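Long-range contact in nitroreductase-like family protein (Bacillus cereus, PDB 2I7H), which belongs to the nitroreductase-like family and binds flavin mononucleotide in its two-chain assembly: residues W128-N142 against I159-A171. Residues are numbered along the deposited sequence; the frame is centred on the assembly and turned at random. Where two conformers were deposited one is given.
Sequences WERGLGCVWKSGGLN and IVGILHIGYFDKA. With FMN (flavin mononucleotide), chain G.
W136 sends its indole N-H to the carbonyl of V160, NE1 to O 3.3 Å; the bond is nearly straight (166°), yet the donor lies above the carbonyl plane. With CG anti to the backbone N (chi1 180°), the ring passes close to G161, whose lack of a side chain lets the indole lie near its CA, and FMN C7M lies over one indole face. V160 and G161 form a classic beta bulge against V98. From K137 and I162 to G133 and G166 the antiparallel pairing is tight, K137 N meeting I162 O at 2.7 Å and H164 N meeting V135 O at 2.8 Å. Asparagine suits position 142: ND2 donates to K137 O, which I162 N also grips, and to a water bridging to I159 O. Strand 132-137 is outermost, within this chain, in the antiparallel sheet of the nitroreductase fold; at and just past its end K137 NZ donates to FMN O2 and S138 N to FMN O4. G131, whose positive phi suits glycine, closes the helix in a Schellman motif. On this looser, solvent side Y167 offers L132 CD2 a ring face, 3.9 Å from its centroid, while its OH shares a water with R130 O; another water joins G131 O to F168 N. The W128 and F168 rings barely overlap.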
# COMPACT_ATOMS: atom_id res chain seq x y z
N TRP A 128 12.16 -8.54 2.25
CA TRP A 128 13.48 -7.93 2.05
C TRP A 128 14.39 -8.12 3.28
O TRP A 128 15.59 -8.35 3.15
CB TRP A 128 13.37 -6.42 1.73
CG TRP A 128 14.68 -5.87 1.32
CD1 TRP A 128 15.58 -5.16 2.11
CD2 TRP A 128 15.31 -6.04 0.04
NE1 TRP A 128 16.71 -4.88 1.38
CE2 TRP A 128 16.57 -5.40 0.11
CE3 TRP A 128 14.92 -6.67 -1.16
CZ2 TRP A 128 17.45 -5.35 -0.99
CZ3 TRP A 128 15.80 -6.64 -2.25
CH2 TRP A 128 17.05 -5.95 -2.16
N GLU A 129 13.79 -8.00 4.47
CA GLU A 129 14.48 -8.13 5.75
C GLU A 129 15.14 -9.51 5.95
O GLU A 129 16.22 -9.61 6.54
CB GLU A 129 13.53 -7.75 6.91
CG GLU A 129 14.00 -8.13 8.31
CD GLU A 129 13.09 -7.57 9.44
OE1 GLU A 129 11.97 -8.10 9.68
OE2 GLU A 129 13.51 -6.59 10.09
N ARG A 130 14.50 -10.56 5.44
CA ARG A 130 15.04 -11.94 5.49
C ARG A 130 15.88 -12.31 4.29
O ARG A 130 16.22 -13.46 4.15
CB ARG A 130 13.92 -12.98 5.54
CG ARG A 130 12.81 -12.68 6.47
CD ARG A 130 13.30 -12.75 7.88
NE ARG A 130 12.17 -12.75 8.79
CZ ARG A 130 11.73 -13.83 9.42
NH1 ARG A 130 12.34 -15.02 9.26
NH2 ARG A 130 10.68 -13.69 10.24
N GLY A 131 16.18 -11.35 3.40
CA GLY A 131 16.95 -11.63 2.18
C GLY A 131 16.18 -12.16 0.98
O GLY A 131 16.78 -12.52 -0.05
N LEU A 132 14.85 -12.23 1.09
CA LEU A 132 14.01 -12.59 -0.06
C LEU A 132 13.71 -11.38 -0.95
O LEU A 132 13.28 -10.32 -0.49
CB LEU A 132 12.70 -13.22 0.38
CG LEU A 132 12.63 -14.69 0.72
CD1 LEU A 132 11.27 -14.95 1.36
CD2 LEU A 132 12.75 -15.50 -0.53
N GLY A 133 13.94 -11.55 -2.24
CA GLY A 133 13.56 -10.55 -3.21
C GLY A 133 12.22 -10.91 -3.79
O GLY A 133 11.77 -12.06 -3.73
N CYS A 134 11.54 -9.90 -4.33
CA CYS A 134 10.34 -10.16 -5.09
C CYS A 134 9.95 -9.03 -6.01
O CYS A 134 10.40 -7.91 -5.85
CB CYS A 134 9.18 -10.57 -4.18
SG CYS A 134 8.80 -9.41 -2.94
N VAL A 135 9.15 -9.36 -7.02
CA VAL A 135 8.45 -8.38 -7.84
C VAL A 135 6.94 -8.57 -7.75
O VAL A 135 6.44 -9.69 -7.77
CB VAL A 135 8.73 -8.47 -9.34
CG1 VAL A 135 9.44 -7.24 -9.81
CG2 VAL A 135 9.36 -9.77 -9.73
N TRP A 136 6.27 -7.42 -7.70
CA TRP A 136 4.83 -7.28 -7.67
C TRP A 136 4.44 -7.11 -9.12
O TRP A 136 4.77 -6.10 -9.73
CB TRP A 136 4.51 -6.00 -6.93
CG TRP A 136 3.08 -5.62 -6.76
CD1 TRP A 136 2.01 -5.93 -7.58
CD2 TRP A 136 2.57 -4.77 -5.74
NE1 TRP A 136 0.86 -5.38 -7.09
CE2 TRP A 136 1.17 -4.64 -5.97
CE3 TRP A 136 3.15 -4.13 -4.62
CZ2 TRP A 136 0.35 -3.88 -5.13
CZ3 TRP A 136 2.33 -3.40 -3.77
CH2 TRP A 136 0.93 -3.28 -4.04
N LYS A 137 3.76 -8.09 -9.67
CA LYS A 137 3.45 -8.03 -11.09
C LYS A 137 2.03 -7.62 -11.33
O LYS A 137 1.11 -8.04 -10.61
CB LYS A 137 3.78 -9.33 -11.80
CG LYS A 137 4.90 -9.18 -12.80
CD LYS A 137 6.24 -9.48 -12.25
CE LYS A 137 7.14 -9.99 -13.37
NZ LYS A 137 7.55 -8.93 -14.37
N SER A 138 1.85 -6.73 -12.29
CA SER A 138 0.55 -6.48 -12.86
C SER A 138 0.61 -6.52 -14.37
O SER A 138 1.48 -7.18 -14.95
CB SER A 138 -0.04 -5.14 -12.44
OG SER A 138 -1.16 -4.85 -13.27
N GLY A 139 -0.31 -5.81 -14.99
CA GLY A 139 -0.48 -5.93 -16.43
C GLY A 139 -1.76 -6.65 -16.73
O GLY A 139 -2.43 -7.15 -15.82
N GLY A 140 -2.06 -6.72 -18.02
CA GLY A 140 -3.29 -7.26 -18.53
C GLY A 140 -3.64 -8.68 -18.18
O GLY A 140 -4.81 -9.05 -18.23
N LEU A 141 -2.64 -9.48 -17.81
CA LEU A 141 -2.86 -10.89 -17.48
C LEU A 141 -3.83 -11.00 -16.29
O LEU A 141 -4.76 -11.81 -16.30
CB LEU A 141 -1.52 -11.58 -17.19
CG LEU A 141 -1.57 -12.94 -16.50
CD1 LEU A 141 -2.02 -14.04 -17.52
CD2 LEU A 141 -0.21 -13.26 -15.83
N ASN A 142 -3.63 -10.12 -15.31
CA ASN A 142 -4.41 -10.08 -14.09
C ASN A 142 -5.86 -9.66 -14.30
O ASN A 142 -6.70 -9.84 -13.41
CB ASN A 142 -3.74 -9.15 -13.08
CG ASN A 142 -2.31 -9.58 -12.72
OD1 ASN A 142 -1.80 -10.59 -13.23
ND2 ASN A 142 -1.66 -8.83 -11.80
N ILE A 159 -7.67 -9.33 -8.93
CA ILE A 159 -6.29 -9.70 -8.69
C ILE A 159 -5.51 -8.41 -8.55
O ILE A 159 -5.39 -7.63 -9.48
CB ILE A 159 -5.71 -10.59 -9.83
CG1 ILE A 159 -6.52 -11.89 -9.95
CG2 ILE A 159 -4.20 -10.83 -9.65
CD1 ILE A 159 -6.05 -12.81 -11.09
N VAL A 160 -5.03 -8.19 -7.34
CA VAL A 160 -4.24 -7.00 -7.03
C VAL A 160 -2.79 -7.12 -7.50
O VAL A 160 -2.20 -6.13 -7.92
CB VAL A 160 -4.33 -6.65 -5.54
CG1 VAL A 160 -3.66 -5.35 -5.27
CG2 VAL A 160 -5.83 -6.59 -5.15
N GLY A 161 -2.22 -8.32 -7.43
CA GLY A 161 -0.87 -8.52 -7.90
C GLY A 161 -0.47 -9.97 -7.87
O GLY A 161 -1.10 -10.79 -7.18
N ILE A 162 0.54 -10.30 -8.67
CA ILE A 162 1.21 -11.58 -8.54
C ILE A 162 2.61 -11.28 -8.07
O ILE A 162 3.36 -10.59 -8.73
CB ILE A 162 1.22 -12.42 -9.84
CG1 ILE A 162 -0.22 -12.58 -10.35
CG2 ILE A 162 1.95 -13.80 -9.60
CD1 ILE A 162 -0.42 -13.55 -11.51
N LEU A 163 2.95 -11.77 -6.88
CA LEU A 163 4.28 -11.57 -6.35
C LEU A 163 5.17 -12.74 -6.73
O LEU A 163 4.81 -13.89 -6.49
CB LEU A 163 4.25 -11.42 -4.83
CG LEU A 163 3.55 -10.23 -4.19
CD1 LEU A 163 3.08 -10.71 -2.85
CD2 LEU A 163 4.54 -9.06 -4.06
N HIS A 164 6.31 -12.44 -7.36
CA HIS A 164 7.31 -13.44 -7.74
C HIS A 164 8.46 -13.32 -6.76
O HIS A 164 8.96 -12.24 -6.53
CB HIS A 164 7.77 -13.22 -9.18
CG HIS A 164 6.70 -13.53 -10.19
ND1 HIS A 164 6.80 -14.56 -11.09
CD2 HIS A 164 5.50 -12.93 -10.43
CE1 HIS A 164 5.73 -14.59 -11.86
NE2 HIS A 164 4.92 -13.61 -11.47
N ILE A 165 8.85 -14.44 -6.17
CA ILE A 165 9.63 -14.41 -4.94
C ILE A 165 10.76 -15.43 -4.97
O ILE A 165 10.57 -16.54 -5.44
CB ILE A 165 8.74 -14.75 -3.71
CG1 ILE A 165 7.49 -13.88 -3.69
CG2 ILE A 165 9.53 -14.63 -2.40
CD1 ILE A 165 6.28 -14.54 -3.02
N GLY A 166 11.91 -15.04 -4.45
CA GLY A 166 12.99 -15.99 -4.18
C GLY A 166 14.25 -15.29 -3.73
O GLY A 166 14.31 -14.05 -3.73
N TYR A 167 15.24 -16.07 -3.34
CA TYR A 167 16.55 -15.53 -2.97
C TYR A 167 17.26 -15.06 -4.22
O TYR A 167 16.96 -15.52 -5.32
CB TYR A 167 17.38 -16.58 -2.19
CG TYR A 167 16.75 -16.93 -0.87
CD1 TYR A 167 16.05 -18.13 -0.71
CD2 TYR A 167 16.82 -16.05 0.20
CE1 TYR A 167 15.44 -18.44 0.52
CE2 TYR A 167 16.22 -16.34 1.42
CZ TYR A 167 15.52 -17.53 1.57
OH TYR A 167 14.94 -17.80 2.78
N PHE A 168 18.17 -14.13 -4.07
CA PHE A 168 18.81 -13.51 -5.22
C PHE A 168 20.28 -13.27 -4.98
O PHE A 168 20.74 -13.18 -3.84
CB PHE A 168 18.11 -12.20 -5.60
CG PHE A 168 18.15 -11.16 -4.53
CD1 PHE A 168 19.09 -10.15 -4.56
CD2 PHE A 168 17.25 -11.20 -3.48
CE1 PHE A 168 19.14 -9.20 -3.53
CE2 PHE A 168 17.28 -10.25 -2.46
CZ PHE A 168 18.20 -9.26 -2.49
N ASP A 169 21.01 -13.14 -6.08
CA ASP A 169 22.44 -12.92 -6.05
C ASP A 169 22.75 -11.47 -5.69
O ASP A 169 23.20 -11.18 -4.59
CB ASP A 169 23.04 -13.30 -7.41
CG ASP A 169 24.46 -13.76 -7.30
OD1 ASP A 169 25.26 -13.10 -6.59
OD2 ASP A 169 24.77 -14.79 -7.92
N LYS A 170 22.48 -10.56 -6.62
CA LYS A 170 22.85 -9.16 -6.48
C LYS A 170 21.60 -8.28 -6.52
O LYS A 170 20.71 -8.51 -7.34
CB LYS A 170 23.84 -8.74 -7.58
CG LYS A 170 23.31 -8.83 -9.03
CD LYS A 170 23.44 -10.23 -9.61
CE LYS A 170 22.61 -10.38 -10.88
NZ LYS A 170 22.97 -11.64 -11.59
N ALA A 171 21.53 -7.29 -5.63
CA ALA A 171 20.41 -6.34 -5.65
C ALA A 171 20.53 -5.48 -6.92
O ALA A 171 21.62 -4.98 -7.23
CB ALA A 171 20.41 -5.48 -4.41
N1 FMN G . 7.44 -4.76 -12.34
C2 FMN G . 7.43 -5.60 -13.44
O2 FMN G . 8.49 -6.00 -13.92
N3 FMN G . 6.23 -6.00 -14.00
C4 FMN G . 5.04 -5.54 -13.44
O4 FMN G . 3.99 -5.65 -14.04
C4A FMN G . 5.06 -4.70 -12.33
N5 FMN G . 3.86 -4.26 -11.80
C5A FMN G . 3.87 -3.41 -10.70
C6 FMN G . 2.64 -3.00 -10.22
C7 FMN G . 2.51 -2.17 -9.13
C7M FMN G . 1.15 -2.03 -8.52
C8 FMN G . 3.67 -1.71 -8.50
C8M FMN G . 3.52 -0.89 -7.25
C9 FMN G . 4.94 -2.12 -9.00
C9A FMN G . 5.06 -2.97 -10.11
N10 FMN G . 6.30 -3.42 -10.66
C10 FMN G . 6.27 -4.30 -11.76
C1' FMN G . 7.63 -2.78 -10.32
C2' FMN G . 7.90 -1.56 -11.21
O2' FMN G . 8.02 -1.97 -12.54
C3' FMN G . 9.08 -0.62 -10.85
O3' FMN G . 10.22 -0.75 -11.68
C4' FMN G . 9.61 -0.72 -9.45
O4' FMN G . 8.57 -0.83 -8.51
C5' FMN G . 10.46 0.52 -9.17
O5' FMN G . 11.71 0.01 -8.75
P FMN G . 11.84 -0.73 -7.32
O1P FMN G . 13.06 -1.64 -7.35
O2P FMN G . 12.05 0.36 -6.30
O3P FMN G . 10.60 -1.52 -6.92
O HOH W 1 15.64 -16.10 4.80
O HOH W 2 19.09 -13.19 -1.49
O HOH W 3 -3.00 -6.51 -11.11
O HOH W 4 -8.56 -9.03 -11.82